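Local coordinates for protein MIPZ (Caulobacter crescentus, PDB 2XJ9) that probably works as a dimerising P-loop ATPase that binds the nucleoid and inhibits cell division, thereby positioning the division plane in Caulobacter, at residues Arg5-Gly10 with Cys104-Ile109; Val36-Leu41 with Pro67-Leu72. The protein carries 1 engineered substitution. All coordinates share one frame; numbering follows the deposited sequence.

Contact 1: residues Arg5-Gly10 with Cys104-Ile109; sequences RVIVVG and CDFILI
Ile7 and Leu108 meet through their branch ends, Ile7 CD1 lying 3.8 Å from Leu108 CD2, and Ile7 CD1 also reaches Phe106 CD1 at 4.0 Å. With CG1 of Ile7 beside its backbone N (chi1 -57°), CD1 can extend back to that ring, which it meets obliquely. On the same face Val9 CG2 touches Leu108 CD1 (3.8 Å), while CE1 of Phe106 lies over one face of the Arg5 guanidinium. On the other face Ile109 CD1 sits near Val8 CG2 (3.9 Å) and Val6 CG1 (4.1 Å). The backbone evidence is a parallel ladder between two neighbouring inner strands of a P-loop NTPase sheet: their axes differ by 14°, and Ile7 is bonded to strand 106-109 by both N-H and C=O, Ile7 N to Ile107 O at 2.8 Å and Ile109 N to Ile7 O at 2.9 Å, with an N-H...O angle of 179°. Arg5 N to Asp105 O is weak. Helix 18-30 covers the Val9, Phe106 and Leu108 side, and helix 86-103 covers Val6 and Ile107. Beyond Val9 the chain enters the phosphate-binding loop, where Lys13 and Gly14 line the nucleotide pocket and Ser19 the magnesium site. Asp105 OD1 is hydrogen-bonded by the backbone N of Lys35.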
loop_
_atom_site.group_PDB
_atom_site.type_symbol
_atom_site.label_atom_id
_atom_site.label_comp_id
_atom_site.label_asym_id
_atom_site.label_seq_id
_atom_site.Cartn_x
_atom_site.Cartn_y
_atom_site.Cartn_z
ATOM N N ARG A 5 7.921 -20.095 -17.649
ATOM C CA ARG A 5 6.825 -19.130 -17.557
ATOM C C ARG A 5 7.081 -17.971 -16.584
ATOM O O ARG A 5 7.732 -18.125 -15.543
ATOM C CB ARG A 5 5.489 -19.829 -17.290
ATOM C CG ARG A 5 4.871 -20.326 -18.596
ATOM C CD ARG A 5 3.442 -20.851 -18.485
ATOM N NE ARG A 5 2.583 -20.020 -17.695
ATOM C CZ ARG A 5 1.693 -20.339 -16.755
ATOM N NH1 ARG A 5 1.424 -21.573 -16.345
ATOM N NH2 ARG A 5 1.046 -19.329 -16.211
ATOM N N VAL A 6 6.574 -16.802 -16.955
ATOM C CA VAL A 6 6.842 -15.575 -16.220
ATOM C C VAL A 6 5.582 -15.030 -15.561
ATOM O O VAL A 6 4.611 -14.724 -16.255
ATOM C CB VAL A 6 7.372 -14.478 -17.151
ATOM C CG1 VAL A 6 7.402 -13.148 -16.412
ATOM C CG2 VAL A 6 8.739 -14.848 -17.683
ATOM N N ILE A 7 5.603 -14.901 -14.233
ATOM C CA ILE A 7 4.459 -14.344 -13.494
ATOM C C ILE A 7 4.741 -12.959 -12.922
ATOM O O ILE A 7 5.661 -12.768 -12.127
ATOM C CB ILE A 7 4.024 -15.245 -12.325
ATOM C CG1 ILE A 7 3.682 -16.651 -12.848
ATOM C CG2 ILE A 7 2.867 -14.594 -11.578
ATOM C CD1 ILE A 7 3.674 -17.728 -11.796
ATOM N N VAL A 8 3.939 -11.991 -13.323
ATOM C CA VAL A 8 4.103 -10.651 -12.806
ATOM C C VAL A 8 2.989 -10.295 -11.846
ATOM O O VAL A 8 1.835 -10.289 -12.232
ATOM C CB VAL A 8 4.172 -9.631 -13.934
ATOM C CG1 VAL A 8 3.794 -8.264 -13.426
ATOM C CG2 VAL A 8 5.570 -9.628 -14.513
ATOM N N VAL A 9 3.344 -10.025 -10.593
ATOM C CA VAL A 9 2.377 -9.610 -9.583
ATOM C C VAL A 9 2.207 -8.096 -9.614
ATOM O O VAL A 9 3.142 -7.362 -9.363
ATOM C CB VAL A 9 2.823 -9.995 -8.165
ATOM C CG1 VAL A 9 1.758 -9.607 -7.201
ATOM C CG2 VAL A 9 3.127 -11.482 -8.063
ATOM N N GLY A 10 1.011 -7.619 -9.905
ATOM C CA GLY A 10 0.873 -6.205 -10.158
ATOM C C GLY A 10 -0.383 -5.518 -9.679
ATOM O O GLY A 10 -1.473 -6.069 -9.714
ATOM N N CYS A 104 15.788 -21.258 -14.804
ATOM C CA CYS A 104 14.551 -21.434 -14.037
ATOM C C CYS A 104 13.266 -21.726 -14.825
ATOM O O CYS A 104 13.136 -21.353 -15.992
ATOM C CB CYS A 104 14.373 -20.228 -13.119
ATOM S SG CYS A 104 15.701 -20.159 -11.885
ATOM N N ASP A 105 12.322 -22.400 -14.171
ATOM C CA ASP A 105 11.037 -22.746 -14.788
ATOM C C ASP A 105 10.032 -21.613 -14.646
ATOM O O ASP A 105 9.234 -21.366 -15.543
ATOM C CB ASP A 105 10.418 -24.012 -14.173
ATOM C CG ASP A 105 11.423 -24.864 -13.414
ATOM O OD1 ASP A 105 10.989 -25.684 -12.565
ATOM O OD2 ASP A 105 12.642 -24.718 -13.662
ATOM N N PHE A 106 10.052 -20.947 -13.498
ATOM C CA PHE A 106 9.192 -19.798 -13.275
ATOM C C PHE A 106 10.007 -18.582 -12.895
ATOM O O PHE A 106 10.987 -18.680 -12.153
ATOM C CB PHE A 106 8.188 -20.090 -12.173
ATOM C CG PHE A 106 7.116 -21.028 -12.581
ATOM C CD1 PHE A 106 6.030 -20.575 -13.315
ATOM C CD2 PHE A 106 7.188 -22.371 -12.242
ATOM C CE1 PHE A 106 5.024 -21.448 -13.702
ATOM C CE2 PHE A 106 6.185 -23.258 -12.625
ATOM C CZ PHE A 106 5.101 -22.795 -13.356
ATOM N N ILE A 107 9.598 -17.436 -13.415
ATOM C CA ILE A 107 10.138 -16.172 -12.954
ATOM C C ILE A 107 9.042 -15.366 -12.294
ATOM O O ILE A 107 8.097 -14.929 -12.954
ATOM C CB ILE A 107 10.712 -15.315 -14.076
ATOM C CG1 ILE A 107 12.044 -15.874 -14.562
ATOM C CG2 ILE A 107 10.882 -13.888 -13.582
ATOM C CD1 ILE A 107 11.931 -17.219 -15.209
ATOM N N LEU A 108 9.194 -15.171 -10.992
ATOM C CA LEU A 108 8.252 -14.396 -10.208
ATOM C C LEU A 108 8.740 -12.970 -10.080
ATOM O O LEU A 108 9.792 -12.704 -9.480
ATOM C CB LEU A 108 8.104 -14.996 -8.818
ATOM C CG LEU A 108 6.668 -15.281 -8.427
ATOM C CD1 LEU A 108 5.839 -14.041 -8.606
ATOM C CD2 LEU A 108 6.139 -16.389 -9.293
ATOM N N ILE A 109 7.985 -12.043 -10.644
ATOM C CA ILE A 109 8.346 -10.650 -10.494
ATOM C C ILE A 109 7.358 -9.897 -9.617
ATOM O O ILE A 109 6.165 -9.814 -9.944
ATOM C CB ILE A 109 8.426 -9.973 -11.829
ATOM C CG1 ILE A 109 9.333 -10.791 -12.745
ATOM C CG2 ILE A 109 8.954 -8.570 -11.654
ATOM C CD1 ILE A 109 9.386 -10.293 -14.186
#

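Contact 2: residues Val36-Leu41 with Pro67-Leu72; sequences VAVIDL and PEPLAL
Val38 pushes one methyl against the Pro69 ring: CG2 lies 3.6 Å from Pro69 CB and 3.8 Å from Pro69 CG, the side chains meeting aslant. The first torsion selects this branch: CG1 is anti to the backbone N (chi1 173°), leaving CG2 beside that N and turned to the proline. Val26 and Phe52 touch both Val38 and Pro69, walling the same hydrophobic patch from helices 18-30 and 47-62. On the opposite face Ala37, a small bump, has its CB 4.4 Å from Leu70 CB, and Ile39 CG1 approaches Leu72 CB at 4.3 Å; Ala100 of helix 86-103 packs on Ala37 and Leu72. Three backbone bonds fix this register: Leu70 N to Val36 O (2.8 Å), Leu72 N to Val38 O (2.9 Å), almost in line with the carbonyl, and Val38 N to Leu70 O, its donor 61° out of the carbonyl plane. At Leu72 the strands diverge, Asp40 N and Leu72 O lying 4.4 Å apart, bridged by a water that accepts from Asp40 N and donates to Leu72 O. Strand 36-40, helix 47-62 and strand 70-72 form a beta-alpha-beta crossover, with strand 70-72 at the edge, within this chain, of the parallel sheet of this P-loop NTPase.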
loop_
_atom_site.group_PDB
_atom_site.type_symbol
_atom_site.label_atom_id
_atom_site.label_comp_id
_atom_site.label_asym_id
_atom_site.label_seq_id
_atom_site.Cartn_x
_atom_site.Cartn_y
_atom_site.Cartn_z
ATOM N N VAL A 36 12.335 -21.835 -8.868
ATOM C CA VAL A 36 11.882 -20.459 -9.056
ATOM C C VAL A 36 12.993 -19.426 -9.011
ATOM O O VAL A 36 13.996 -19.600 -8.314
ATOM C CB VAL A 36 10.820 -20.050 -8.011
ATOM C CG1 VAL A 36 10.255 -18.686 -8.372
ATOM C CG2 VAL A 36 9.711 -21.079 -7.938
ATOM N N ALA A 37 12.796 -18.350 -9.765
ATOM C CA ALA A 37 13.605 -17.146 -9.625
ATOM C C ALA A 37 12.725 -15.986 -9.149
ATOM O O ALA A 37 11.611 -15.783 -9.640
ATOM C CB ALA A 37 14.251 -16.800 -10.927
ATOM N N VAL A 38 13.224 -15.226 -8.184
ATOM C CA VAL A 38 12.460 -14.115 -7.638
ATOM C C VAL A 38 13.163 -12.831 -7.978
ATOM O O VAL A 38 14.330 -12.646 -7.614
ATOM C CB VAL A 38 12.331 -14.192 -6.095
ATOM C CG1 VAL A 38 11.684 -12.952 -5.557
ATOM C CG2 VAL A 38 11.521 -15.393 -5.670
ATOM N N ILE A 39 12.443 -11.951 -8.664
ATOM C CA ILE A 39 12.945 -10.635 -8.999
ATOM C C ILE A 39 12.053 -9.586 -8.380
ATOM O O ILE A 39 10.850 -9.577 -8.644
ATOM C CB ILE A 39 12.904 -10.403 -10.505
ATOM C CG1 ILE A 39 13.707 -11.478 -11.232
ATOM C CG2 ILE A 39 13.401 -9.003 -10.843
ATOM C CD1 ILE A 39 13.755 -11.263 -12.700
ATOM N N ASP A 40 12.641 -8.701 -7.572
ATOM C CA ASP A 40 11.914 -7.651 -6.855
ATOM C C ASP A 40 12.245 -6.301 -7.451
ATOM O O ASP A 40 13.377 -5.844 -7.336
ATOM C CB ASP A 40 12.305 -7.660 -5.369
ATOM C CG ASP A 40 11.465 -6.682 -4.506
ATOM O OD1 ASP A 40 11.402 -6.898 -3.269
ATOM O OD2 ASP A 40 10.873 -5.707 -5.042
ATOM N N LEU A 41 11.261 -5.664 -8.076
ATOM C CA LEU A 41 11.442 -4.350 -8.677
ATOM C C LEU A 41 11.004 -3.179 -7.792
ATOM O O LEU A 41 10.960 -2.039 -8.263
ATOM C CB LEU A 41 10.664 -4.259 -9.976
ATOM C CG LEU A 41 10.853 -5.378 -10.977
ATOM C CD1 LEU A 41 10.298 -4.922 -12.296
ATOM C CD2 LEU A 41 12.311 -5.719 -11.081
ATOM N N PRO A 67 13.660 -25.387 0.771
ATOM C CA PRO A 67 13.801 -24.853 -0.587
ATOM C C PRO A 67 14.007 -23.341 -0.558
ATOM O O PRO A 67 13.269 -22.653 0.138
ATOM C CB PRO A 67 12.444 -25.152 -1.229
ATOM C CG PRO A 67 11.739 -26.097 -0.294
ATOM C CD PRO A 67 12.323 -25.925 1.053
ATOM N N GLU A 68 14.987 -22.834 -1.298
ATOM C CA GLU A 68 15.141 -21.392 -1.493
ATOM C C GLU A 68 15.017 -21.026 -2.976
ATOM O O GLU A 68 15.466 -21.761 -3.832
ATOM C CB GLU A 68 16.478 -20.932 -0.926
ATOM C CG GLU A 68 16.554 -21.008 0.595
ATOM C CD GLU A 68 17.977 -21.055 1.111
ATOM O OE1 GLU A 68 18.740 -20.082 0.907
ATOM O OE2 GLU A 68 18.340 -22.090 1.708
ATOM N N PRO A 69 14.383 -19.891 -3.291
ATOM C CA PRO A 69 14.283 -19.574 -4.711
ATOM C C PRO A 69 15.637 -19.103 -5.187
ATOM O O PRO A 69 16.605 -19.232 -4.449
ATOM C CB PRO A 69 13.286 -18.402 -4.753
ATOM C CG PRO A 69 13.067 -17.971 -3.369
ATOM C CD PRO A 69 13.993 -18.745 -2.460
ATOM N N LEU A 70 15.708 -18.575 -6.399
ATOM C CA LEU A 70 16.925 -17.945 -6.861
ATOM C C LEU A 70 16.701 -16.440 -6.887
ATOM O O LEU A 70 16.322 -15.888 -7.913
ATOM C CB LEU A 70 17.311 -18.451 -8.247
ATOM C CG LEU A 70 18.737 -18.086 -8.700
ATOM C CD1 LEU A 70 18.749 -17.349 -10.033
ATOM C CD2 LEU A 70 19.457 -17.261 -7.639
ATOM N N ALA A 71 16.924 -15.786 -5.746
ATOM C CA ALA A 71 16.745 -14.336 -5.609
ATOM C C ALA A 71 17.749 -13.538 -6.456
ATOM O O ALA A 71 18.956 -13.796 -6.420
ATOM C CB ALA A 71 16.849 -13.947 -4.157
ATOM N N LEU A 72 17.242 -12.558 -7.202
ATOM C CA LEU A 72 18.057 -11.837 -8.176
ATOM C C LEU A 72 17.983 -10.321 -8.025
ATOM O O LEU A 72 16.916 -9.715 -8.124
ATOM C CB LEU A 72 17.635 -12.222 -9.593
ATOM C CG LEU A 72 18.544 -13.117 -10.447
ATOM C CD1 LEU A 72 19.369 -14.085 -9.639
ATOM C CD2 LEU A 72 17.718 -13.871 -11.454
HETATM O O HOH W 1 15.184 -9.437 -6.184
#

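From the N terminus, strand 5-9 comes first, and its partner 106-110 arrives much later: 93 residues separate segments 5-10 and 104-109, 51 of them helical, and contact 1 closes that long excursion. Contact 2 lies wholly within it: segments 36-41 and 67-72 are separated by 25 residues, so the two closures nest rather than cross. Their centres are about 9 Å apart, and strand 106-110 joins them by inserting between 5-9 and 36-40. The evidence is two probable hydrogen bonds, Leu108 N to Ala37 O at 2.8 Å and Leu108 O to Ile39 N at 2.9 Å. The two contacts, with these bonds between them, give the order 70-72, 36-40, 106-110, 5-9.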